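Local coordinates for protein 4-alpha-glucanotransferase (Streptococcus agalactiae, PDB 6M6T) that belongs to the amylomaltases, or disproportionating enzymes, 4-alpha-glucanotransferases built on a TIM barrel, and holds glycan ligands in its pocket, at residues Ile211-Met217 with Tyr290-Asp296; Ile340-Leu345 with Phe361-Ile366. All blocks are in the same frame, centred on the assembly; numbering follows the deposited sequence.

Interaction 1: residues Ile211-Met217 with Tyr290-Asp296. With ASO (1,5-anhydro-D-glucitol), chain I.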
ATOM      1  N   ILE A 211       2.124 -10.216 -16.749  1.00 47.67           N
ATOM      2  CA  ILE A 211       2.083  -9.031 -15.892  1.00 47.56           C
ATOM      3  C   ILE A 211       2.358  -9.437 -14.445  1.00 48.85           C
ATOM      4  O   ILE A 211       1.676 -10.315 -13.900  1.00 46.63           O
ATOM      5  CB  ILE A 211       0.727  -8.319 -16.007  1.00 48.63           C
ATOM      6  CG1 ILE A 211       0.633  -7.629 -17.357  1.00 45.64           C
ATOM      7  CG2 ILE A 211       0.550  -7.298 -14.868  1.00 44.23           C
ATOM      8  CD1 ILE A 211       1.920  -6.879 -17.710  1.00 45.33           C
ATOM      9  N   GLN A 212       3.336  -8.779 -13.815  1.00 47.08           N
ATOM     10  CA  GLN A 212       3.740  -9.062 -12.441  1.00 40.06           C
ATOM     11  C   GLN A 212       3.343  -7.921 -11.506  1.00 42.84           C
ATOM     12  O   GLN A 212       3.429  -6.744 -11.881  1.00 41.60           O
ATOM     13  CB  GLN A 212       5.242  -9.290 -12.373  1.00 43.55           C
ATOM     14  CG  GLN A 212       5.754 -10.370 -13.310  1.00 52.88           C
ATOM     15  CD  GLN A 212       6.547 -11.421 -12.572  1.00 56.22           C
ATOM     16  OE1 GLN A 212       7.643 -11.151 -12.065  1.00 54.03           O
ATOM     17  NE2 GLN A 212       5.985 -12.627 -12.482  1.00 57.06           N
ATOM     18  N   ILE A 213       2.933  -8.279 -10.274  1.00 39.61           N
ATOM     19  CA  ILE A 213       2.402  -7.335  -9.284  1.00 39.27           C
ATOM     20  C   ILE A 213       3.470  -6.988  -8.250  1.00 42.46           C
ATOM     21  O   ILE A 213       4.030  -7.875  -7.591  1.00 43.12           O
ATOM     22  CB  ILE A 213       1.158  -7.909  -8.580  1.00 40.80           C
ATOM     23  CG1 ILE A 213       0.066  -8.212  -9.603  1.00 38.98           C
ATOM     24  CG2 ILE A 213       0.655  -6.952  -7.495  1.00 30.24           C
ATOM     25  CD1 ILE A 213      -0.419  -6.972 -10.328  1.00 37.95           C
ATOM     26  N   ILE A 214       3.723  -5.695  -8.076  1.00 41.56           N
ATOM     27  CA  ILE A 214       4.529  -5.202  -6.964  1.00 44.16           C
ATOM     28  C   ILE A 214       3.581  -4.780  -5.846  1.00 42.25           C
ATOM     29  O   ILE A 214       2.932  -3.732  -5.926  1.00 39.82           O
ATOM     30  CB  ILE A 214       5.433  -4.034  -7.373  1.00 43.28           C
ATOM     31  CG1 ILE A 214       6.116  -4.289  -8.708  1.00 44.02           C
ATOM     32  CG2 ILE A 214       6.456  -3.778  -6.322  1.00 37.31           C
ATOM     33  CD1 ILE A 214       6.543  -2.988  -9.381  1.00 46.77           C
ATOM     34  N   GLY A 215       3.520  -5.594  -4.798  1.00 43.43           N
ATOM     35  CA  GLY A 215       2.806  -5.217  -3.597  1.00 51.67           C
ATOM     36  C   GLY A 215       3.633  -4.362  -2.628  1.00 54.69           C
ATOM     37  O   GLY A 215       4.864  -4.334  -2.652  1.00 44.07           O
ATOM     38  N   ASP A 216       2.901  -3.654  -1.768  1.00 55.13           N
ATOM     39  CA  ASP A 216       3.442  -2.764  -0.747  1.00 54.79           C
ATOM     40  C   ASP A 216       3.254  -3.412   0.620  1.00 50.57           C
ATOM     41  O   ASP A 216       2.151  -3.869   0.943  1.00 49.52           O
ATOM     42  CB  ASP A 216       2.718  -1.404  -0.790  1.00 55.96           C
ATOM     43  CG  ASP A 216       3.671  -0.195  -0.775  1.00 60.16           C
ATOM     44  OD1 ASP A 216       4.715  -0.249  -0.079  1.00 64.19           O
ATOM     45  OD2 ASP A 216       3.359   0.823  -1.450  1.00 59.76           O
ATOM     46  N   MET A 217       4.314  -3.439   1.423  1.00 51.01           N
ATOM     47  CA  MET A 217       4.218  -3.902   2.810  1.00 52.02           C
ATOM     48  C   MET A 217       4.491  -2.755   3.773  1.00 51.22           C
ATOM     49  O   MET A 217       5.653  -2.319   3.905  1.00 52.22           O
ATOM     50  CB  MET A 217       5.186  -5.051   3.073  1.00 54.59           C
ATOM     51  CG  MET A 217       5.013  -5.719   4.422  1.00 50.48           C
ATOM     52  SD  MET A 217       6.084  -7.177   4.546  1.00 66.71           S
ATOM     53  CE  MET A 217       7.423  -6.561   5.563  1.00 50.30           C
ATOM     54  N   TYR A 290       2.055 -11.477  -3.615  1.00 50.54           N
ATOM     55  CA  TYR A 290       2.521 -10.658  -4.719  1.00 49.80           C
ATOM     56  C   TYR A 290       3.555 -11.423  -5.526  1.00 49.03           C
ATOM     57  O   TYR A 290       3.850 -12.598  -5.262  1.00 48.94           O
ATOM     58  CB  TYR A 290       3.082  -9.336  -4.190  1.00 45.94           C
ATOM     59  CG  TYR A 290       2.113  -8.660  -3.248  1.00 46.61           C
ATOM     60  CD1 TYR A 290       0.838  -8.284  -3.678  1.00 49.11           C
ATOM     61  CD2 TYR A 290       2.449  -8.422  -1.931  1.00 48.74           C
ATOM     62  CE1 TYR A 290      -0.059  -7.659  -2.821  1.00 46.39           C
ATOM     63  CE2 TYR A 290       1.551  -7.804  -1.064  1.00 52.57           C
ATOM     64  CZ  TYR A 290       0.306  -7.427  -1.514  1.00 45.09           C
ATOM     65  OH  TYR A 290      -0.564  -6.810  -0.649  1.00 46.72           O
ATOM     66  N   ASP A 291       4.072 -10.752  -6.551  1.00 46.54           N
ATOM     67  CA  ASP A 291       5.218 -11.235  -7.309  1.00 42.65           C
ATOM     68  C   ASP A 291       6.503 -10.509  -6.917  1.00 49.04           C
ATOM     69  O   ASP A 291       7.593 -11.098  -6.957  1.00 43.99           O
ATOM     70  CB  ASP A 291       4.967 -11.065  -8.815  1.00 42.51           C
ATOM     71  CG  ASP A 291       3.613 -11.641  -9.280  1.00 51.80           C
ATOM     72  OD1 ASP A 291       3.424 -12.882  -9.236  1.00 58.44           O
ATOM     73  OD2 ASP A 291       2.735 -10.853  -9.710  1.00 43.77           O
ATOM     74  N   TYR A 292       6.389  -9.245  -6.515  1.00 45.27           N
ATOM     75  CA  TYR A 292       7.513  -8.462  -6.035  1.00 46.91           C
ATOM     76  C   TYR A 292       7.030  -7.666  -4.837  1.00 44.93           C
ATOM     77  O   TYR A 292       6.055  -6.924  -4.951  1.00 47.42           O
ATOM     78  CB  TYR A 292       8.051  -7.518  -7.128  1.00 45.22           C
ATOM     79  CG  TYR A 292       9.125  -8.126  -7.989  1.00 42.96           C
ATOM     80  CD1 TYR A 292       8.808  -8.999  -9.012  1.00 40.98           C
ATOM     81  CD2 TYR A 292      10.462  -7.836  -7.766  1.00 53.55           C
ATOM     82  CE1 TYR A 292       9.785  -9.568  -9.790  1.00 46.42           C
ATOM     83  CE2 TYR A 292      11.461  -8.402  -8.549  1.00 51.94           C
ATOM     84  CZ  TYR A 292      11.114  -9.268  -9.557  1.00 49.57           C
ATOM     85  OH  TYR A 292      12.101  -9.832 -10.332  1.00 58.75           O
ATOM     86  N   LEU A 293       7.715  -7.790  -3.708  1.00 44.05           N
ATOM     87  CA  LEU A 293       7.326  -7.092  -2.494  1.00 42.60           C
ATOM     88  C   LEU A 293       8.189  -5.855  -2.292  1.00 45.33           C
ATOM     89  O   LEU A 293       9.414  -5.910  -2.409  1.00 47.58           O
ATOM     90  CB  LEU A 293       7.447  -8.006  -1.275  1.00 47.38           C
ATOM     91  CG  LEU A 293       6.833  -7.491   0.029  1.00 50.04           C
ATOM     92  CD1 LEU A 293       5.298  -7.674   0.026  1.00 49.71           C
ATOM     93  CD2 LEU A 293       7.488  -8.169   1.231  1.00 44.57           C
ATOM     94  N   ARG A 294       7.542  -4.754  -1.940  1.00 47.49           N
ATOM     95  CA  ARG A 294       8.173  -3.460  -1.733  1.00 45.27           C
ATOM     96  C   ARG A 294       8.032  -3.122  -0.258  1.00 50.07           C
ATOM     97  O   ARG A 294       6.931  -2.794   0.199  1.00 49.45           O
ATOM     98  CB  ARG A 294       7.503  -2.407  -2.610  1.00 39.32           C
ATOM     99  CG  ARG A 294       7.911  -0.987  -2.309  1.00 51.06           C
ATOM    100  CD  ARG A 294       6.694  -0.083  -2.276  1.00 53.99           C
ATOM    101  NE  ARG A 294       6.992   1.308  -2.619  1.00 57.97           N
ATOM    102  CZ  ARG A 294       6.833   2.343  -1.799  1.00 55.72           C
ATOM    103  NH1 ARG A 294       7.139   3.567  -2.231  1.00 53.56           N
ATOM    104  NH2 ARG A 294       6.372   2.161  -0.558  1.00 45.84           N
ATOM    105  N   ILE A 295       9.124  -3.224   0.497  1.00 46.21           N
ATOM    106  CA  ILE A 295       9.042  -2.935   1.924  1.00 51.14           C
ATOM    107  C   ILE A 295       9.159  -1.426   2.122  1.00 52.40           C
ATOM    108  O   ILE A 295      10.160  -0.810   1.752  1.00 51.52           O
ATOM    109  CB  ILE A 295      10.090  -3.713   2.738  1.00 43.75           C
ATOM    110  CG1 ILE A 295       9.907  -3.411   4.228  1.00 53.63           C
ATOM    111  CG2 ILE A 295      11.506  -3.389   2.333  1.00 43.81           C
ATOM    112  CD1 ILE A 295       8.431  -3.399   4.731  1.00 53.30           C
ATOM    113  N   ASP A 296       8.102  -0.823   2.664  1.00 55.74           N
ATOM    114  CA  ASP A 296       8.082   0.617   2.863  1.00 54.00           C
ATOM    115  C   ASP A 296       9.063   1.003   3.957  1.00 52.47           C
ATOM    116  O   ASP A 296       9.355   0.210   4.855  1.00 54.82           O
ATOM    117  CB  ASP A 296       6.678   1.100   3.241  1.00 50.48           C
ATOM    118  CG  ASP A 296       6.577   2.614   3.256  1.00 59.25           C
ATOM    119  OD1 ASP A 296       7.366   3.240   2.533  1.00 62.17           O
ATOM    120  OD2 ASP A 296       5.742   3.203   3.984  1.00 65.66           O
TER
HETATM  121  C1  ASO I   1       5.457   4.555   4.472  1.00 63.03           C
HETATM  122  C2  ASO I   1       4.569   5.392   3.526  1.00 64.61           C
HETATM  123  C3  ASO I   1       4.133   6.690   4.228  1.00 67.52           C
HETATM  124  C4  ASO I   1       3.374   6.306   5.512  1.00 57.48           C
HETATM  125  C5  ASO I   1       4.252   5.452   6.385  1.00 58.46           C
HETATM  126  C6  ASO I   1       3.401   4.881   7.518  1.00 63.24           C
HETATM  127  O2  ASO I   1       5.253   5.684   2.302  1.00 64.55           O
HETATM  128  O3  ASO I   1       3.283   7.485   3.332  1.00 68.77           O
HETATM  129  O4  ASO I   1       2.931   7.474   6.244  1.00 55.82           O
HETATM  130  O5  ASO I   1       4.700   4.296   5.672  1.00 66.26           O
HETATM  131  O6  ASO I   1       3.843   3.548   7.831  1.00 66.98           O
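The carbonyl oxygen I213 O takes two backbone donors from the facing segment, Y292 N at 2.9 Å and D291 N at 3.1 Å. From there 212-217 and 292-295 run on as neighbouring parallel strands of the TIM barrel, with backbone bonds alternating as far as D296 N to M217 O, that of G215 N to Y292 O weak. Just ahead of the strand, the D291 carboxylate turns back and accepts I213 N on the anti lone pair of OD2 (2.6 Å, nearly straight at 167°). The Q212 amide stacks almost parallel to that carboxylate, and its OE1 meets the edge of the Y292 ring.

G215 has no side chain, which lets the Y290 ring lie close: G215 CA sits over the middle of one ring face, 3.5 Å from the centroid, as a CH-pi contact. Beyond it on the same face of the sheet, M217 reaches out to L293 and I295, extended until it bends at SD, and the W279 and I283 side chains of helix 277-289 pack against it. On the other face D216 and R294 lie side by side. R294 NH2 hydrogen-bonds D216 OD1 at 3.0 Å within a salt bridge, on the syn lone pair, the carboxylate turned steeply against the guanidinium, while Y59 OH is hydrogen-bonded to OD2. Past the strand end, D296 OD2 is joined covalently to C1 of 1,5-anhydro-D-glucitol at 1.5 Å.

Interaction 2: residues Ile340-Leu345 with Phe361-Ile366. With AC1 (4,6-dideoxy-4-{[(1S,4R,5S,6S)-4,5,6-trihydroxy-3-(hydroxymethyl)cyclohex-2-en-1-yl]amino}-alpha-D-glucopyranose), chain J.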
ATOM      1  N   ILE A 340      12.443  -8.716  -3.347  1.00 43.10           N
ATOM      2  CA  ILE A 340      12.115  -7.522  -2.571  1.00 42.39           C
ATOM      3  C   ILE A 340      12.717  -6.304  -3.251  1.00 51.10           C
ATOM      4  O   ILE A 340      13.856  -6.350  -3.745  1.00 52.39           O
ATOM      5  CB  ILE A 340      12.622  -7.615  -1.120  1.00 40.48           C
ATOM      6  CG1 ILE A 340      12.401  -9.009  -0.533  1.00 41.87           C
ATOM      7  CG2 ILE A 340      11.959  -6.541  -0.260  1.00 44.55           C
ATOM      8  CD1 ILE A 340      11.024  -9.547  -0.704  1.00 49.39           C
ATOM      9  N   ILE A 341      11.977  -5.199  -3.259  1.00 48.59           N
ATOM     10  CA  ILE A 341      12.561  -3.897  -3.537  1.00 47.64           C
ATOM     11  C   ILE A 341      12.426  -3.058  -2.283  1.00 49.14           C
ATOM     12  O   ILE A 341      11.425  -3.157  -1.559  1.00 52.58           O
ATOM     13  CB  ILE A 341      11.933  -3.204  -4.758  1.00 50.78           C
ATOM     14  CG1 ILE A 341      10.515  -2.747  -4.454  1.00 55.38           C
ATOM     15  CG2 ILE A 341      11.971  -4.126  -5.972  1.00 51.39           C
ATOM     16  CD1 ILE A 341       9.827  -2.097  -5.636  1.00 51.62           C
ATOM     17  N   ALA A 342      13.460  -2.270  -2.002  1.00 48.35           N
ATOM     18  CA  ALA A 342      13.583  -1.529  -0.756  1.00 39.38           C
ATOM     19  C   ALA A 342      13.325  -0.051  -0.995  1.00 44.46           C
ATOM     20  O   ALA A 342      13.943   0.564  -1.870  1.00 48.56           O
ATOM     21  CB  ALA A 342      14.971  -1.727  -0.159  1.00 39.96           C
ATOM     22  N   GLU A 343      12.424   0.517  -0.210  1.00 44.07           N
ATOM     23  CA  GLU A 343      12.090   1.937  -0.295  1.00 50.26           C
ATOM     24  C   GLU A 343      13.010   2.687   0.663  1.00 51.25           C
ATOM     25  O   GLU A 343      12.744   2.766   1.862  1.00 49.85           O
ATOM     26  CB  GLU A 343      10.614   2.147   0.045  1.00 50.96           C
ATOM     27  CG  GLU A 343      10.027   3.469  -0.433  1.00 52.96           C
ATOM     28  CD  GLU A 343      10.070   4.557   0.643  1.00 67.93           C
ATOM     29  OE1 GLU A 343      10.812   5.538   0.463  1.00 67.75           O
ATOM     30  OE2 GLU A 343       9.361   4.453   1.673  1.00 68.94           O
ATOM     31  N   ASN A 344      14.097   3.260   0.146  1.00 55.97           N
ATOM     32  CA  ASN A 344      15.103   3.823   1.044  1.00 50.10           C
ATOM     33  C   ASN A 344      15.214   5.337   0.932  1.00 53.65           C
ATOM     34  O   ASN A 344      16.318   5.887   0.891  1.00 58.70           O
ATOM     35  CB  ASN A 344      16.461   3.172   0.784  1.00 55.04           C
ATOM     36  CG  ASN A 344      16.946   3.373  -0.635  1.00 52.08           C
ATOM     37  OD1 ASN A 344      16.157   3.496  -1.572  1.00 51.06           O
ATOM     38  ND2 ASN A 344      18.256   3.407  -0.799  1.00 50.48           N
ATOM     39  N   LEU A 345      14.082   6.024   0.896  1.00 56.51           N
ATOM     40  CA  LEU A 345      14.072   7.469   0.746  1.00 57.41           C
ATOM     41  C   LEU A 345      14.220   8.149   2.099  1.00 59.99           C
ATOM     42  O   LEU A 345      13.558   7.773   3.067  1.00 66.06           O
ATOM     43  CB  LEU A 345      12.786   7.918   0.063  1.00 62.78           C
ATOM     44  CG  LEU A 345      12.828   7.589  -1.431  1.00 60.64           C
ATOM     45  CD1 LEU A 345      11.448   7.206  -1.923  1.00 59.39           C
ATOM     46  CD2 LEU A 345      13.400   8.768  -2.238  1.00 55.39           C
ATOM     47  N   PHE A 361      19.030  -5.949  -2.734  1.00 43.19           N
ATOM     48  CA  PHE A 361      17.754  -5.519  -3.279  1.00 40.75           C
ATOM     49  C   PHE A 361      17.933  -4.219  -4.050  1.00 40.38           C
ATOM     50  O   PHE A 361      18.777  -3.394  -3.698  1.00 46.50           O
ATOM     51  CB  PHE A 361      16.721  -5.250  -2.185  1.00 51.00           C
ATOM     52  CG  PHE A 361      16.426  -6.415  -1.284  1.00 50.09           C
ATOM     53  CD1 PHE A 361      16.366  -7.713  -1.784  1.00 44.78           C
ATOM     54  CD2 PHE A 361      16.159  -6.192   0.068  1.00 42.48           C
ATOM     55  CE1 PHE A 361      16.075  -8.777  -0.949  1.00 39.32           C
ATOM     56  CE2 PHE A 361      15.884  -7.241   0.910  1.00 41.46           C
ATOM     57  CZ  PHE A 361      15.842  -8.542   0.398  1.00 42.02           C
ATOM     58  N   PRO A 362      17.137  -3.993  -5.087  1.00 48.37           N
ATOM     59  CA  PRO A 362      17.044  -2.637  -5.635  1.00 47.37           C
ATOM     60  C   PRO A 362      16.503  -1.638  -4.619  1.00 44.32           C
ATOM     61  O   PRO A 362      15.651  -1.944  -3.783  1.00 43.71           O
ATOM     62  CB  PRO A 362      16.092  -2.791  -6.832  1.00 44.04           C
ATOM     63  CG  PRO A 362      15.858  -4.275  -7.005  1.00 47.70           C
ATOM     64  CD  PRO A 362      16.762  -5.015  -6.082  1.00 48.64           C
ATOM     65  N   GLY A 363      17.019  -0.417  -4.709  1.00 44.70           N
ATOM     66  CA  GLY A 363      16.455   0.715  -4.022  1.00 43.89           C
ATOM     67  C   GLY A 363      15.817   1.689  -4.992  1.00 38.76           C
ATOM     68  O   GLY A 363      15.731   1.448  -6.192  1.00 39.92           O
ATOM     69  N   MET A 364      15.393   2.818  -4.447  1.00 41.77           N
ATOM     70  CA  MET A 364      14.565   3.744  -5.197  1.00 43.42           C
ATOM     71  C   MET A 364      15.357   4.961  -5.662  1.00 47.18           C
ATOM     72  O   MET A 364      16.437   5.270  -5.151  1.00 55.23           O
ATOM     73  CB  MET A 364      13.366   4.179  -4.353  1.00 48.81           C
ATOM     74  CG  MET A 364      12.456   3.018  -3.963  1.00 50.18           C
ATOM     75  SD  MET A 364      10.725   3.503  -3.901  1.00 51.97           S
ATOM     76  CE  MET A 364       9.918   1.903  -4.057  1.00 45.45           C
ATOM     77  N   LYS A 365      14.799   5.636  -6.672  1.00 43.90           N
ATOM     78  CA  LYS A 365      15.284   6.916  -7.191  1.00 45.85           C
ATOM     79  C   LYS A 365      14.049   7.716  -7.594  1.00 50.44           C
ATOM     80  O   LYS A 365      13.312   7.318  -8.504  1.00 45.43           O
ATOM     81  CB  LYS A 365      16.243   6.740  -8.380  1.00 47.55           C
ATOM     82  CG  LYS A 365      17.668   6.263  -8.019  1.00 48.31           C
ATOM     83  CD  LYS A 365      18.430   7.285  -7.149  1.00 56.39           C
ATOM     84  CE  LYS A 365      19.737   6.717  -6.573  1.00 58.26           C
ATOM     85  NZ  LYS A 365      20.408   5.757  -7.517  1.00 53.68           N
ATOM     86  N   ILE A 366      13.797   8.818  -6.899  1.00 54.43           N
ATOM     87  CA  ILE A 366      12.611   9.627  -7.136  1.00 52.39           C
ATOM     88  C   ILE A 366      13.079  10.889  -7.842  1.00 49.18           C
ATOM     89  O   ILE A 366      13.592  11.815  -7.210  1.00 51.92           O
ATOM     90  CB  ILE A 366      11.851   9.937  -5.840  1.00 57.80           C
ATOM     91  CG1 ILE A 366      11.278   8.646  -5.248  1.00 49.15           C
ATOM     92  CG2 ILE A 366      10.726  10.966  -6.080  1.00 54.84           C
ATOM     93  CD1 ILE A 366      10.021   8.852  -4.396  1.00 59.88           C
TER
HETATM   94  C1  AC1 J   2      12.399  14.193   2.090  1.00 81.65           C
HETATM   95  O2  AC1 J   2      12.338  15.076   4.350  1.00 78.38           O
HETATM   96  C2  AC1 J   2      11.603  14.294   3.392  1.00 78.11           C
HETATM   97  C4A AC1 J   2       8.792   7.593   3.860  1.00 67.27           C
HETATM   98  C3  AC1 J   2      11.442  12.918   3.968  1.00 68.79           C
HETATM   99  O3  AC1 J   2      10.702  13.064   5.173  1.00 73.77           O
HETATM  100  C4  AC1 J   2      10.688  12.024   2.982  1.00 73.11           C
HETATM  101  N4A AC1 J   2      10.617  10.638   3.453  1.00 70.29           N
HETATM  102  C5  AC1 J   2      11.395  11.982   1.644  1.00 72.54           C
HETATM  103  O5  AC1 J   2      11.658  13.330   1.136  1.00 74.56           O
HETATM  104  C6  AC1 J   2      10.526  11.151   0.677  1.00 60.50           C
HETATM  105  C1B AC1 J   2       9.532  10.344   4.398  1.00 68.08           C
HETATM  106  C2B AC1 J   2      10.000   9.175   5.205  1.00 65.36           C
HETATM  107  O2B AC1 J   2      11.292   9.512   5.710  1.00 75.18           O
HETATM  108  C3B AC1 J   2      10.151   7.989   4.288  1.00 61.28           C
HETATM  109  O3B AC1 J   2      10.686   6.880   4.995  1.00 61.21           O
HETATM  110  O4  AC1 J   2       8.903   6.518   2.904  1.00 65.60           O
HETATM  111  C5B AC1 J   2       8.078   8.692   3.355  1.00 68.53           C
HETATM  112  C7B AC1 J   2       8.398  10.015   3.666  1.00 70.44           C
HETATM  113  C6B AC1 J   2       6.863   8.410   2.496  1.00 65.92           C
HETATM  114  O6B AC1 J   2       7.117   7.173   1.826  1.00 68.61           O
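I340 packs on one face of the F361 ring: its CB stands above the middle, 3.6 Å from the centroid, in a CH-pi contact, and CG1 continues alongside to CZ. The two side chains point the same way at one end of a seam in the TIM barrel, where 340-342 and 363-366 are joined by a right-handed beta-alpha-beta crossover through helix 350-359. The short strand segments 340-342 and 363-366 diverge by 48°, their axes 6.0 Å apart at closest approach, and a single backbone hydrogen bond crosses, A342 N to P362 O, 2.8 Å long and almost linear (174°).

Packing is dense around M364 and I366. M364 bends at chi2, which lays SD against E343 CG at 3.5 Å and carries CE toward I341 CD1. Further along, L345 and I366 cross at about a right angle with their methyl ends together. Contacts are sparser at the partly exposed P362 and N344. P362 meets I341 through a ring carbon, CG to CG2 at 4.0 Å. N344 makes the next polar link as the backbones diverge: with chi1 at 60°, its CG sits between the backbone N and carbonyl carbon, and OD1 accepts M364 N at 3.1 Å.

E343 leads into the glycan pocket beside the AC1 unit. The seam is thus held mainly by apolar side chains, an asparagine amide standing in for a backbone acceptor, while the E343 carboxylate, held by H297 N on OE2 and weakly by L345 N on OE1, faces the pocket.

Interaction 1 and interaction 2 share one barrel sheet, since strands 292-295 and 340-342 are neighbours in it, probably linked by I341 N to L293 O. Both are largely buried, but 211-217 with 290-296 lies nearer the centre of the chain and is a regular, backbone-bonded strand pair, whereas 340-345 with 361-366 is a splayed seam held mostly by apolar side chains. M364 of interaction 2 packs against R294 of interaction 1, so an apolar seam side chain sits beside a salt bridge. The C-terminal ends of 290-296 and 340-345 reach the glycan pocket, which the carboxylates of D296 and E343 both line beside the bound sugars.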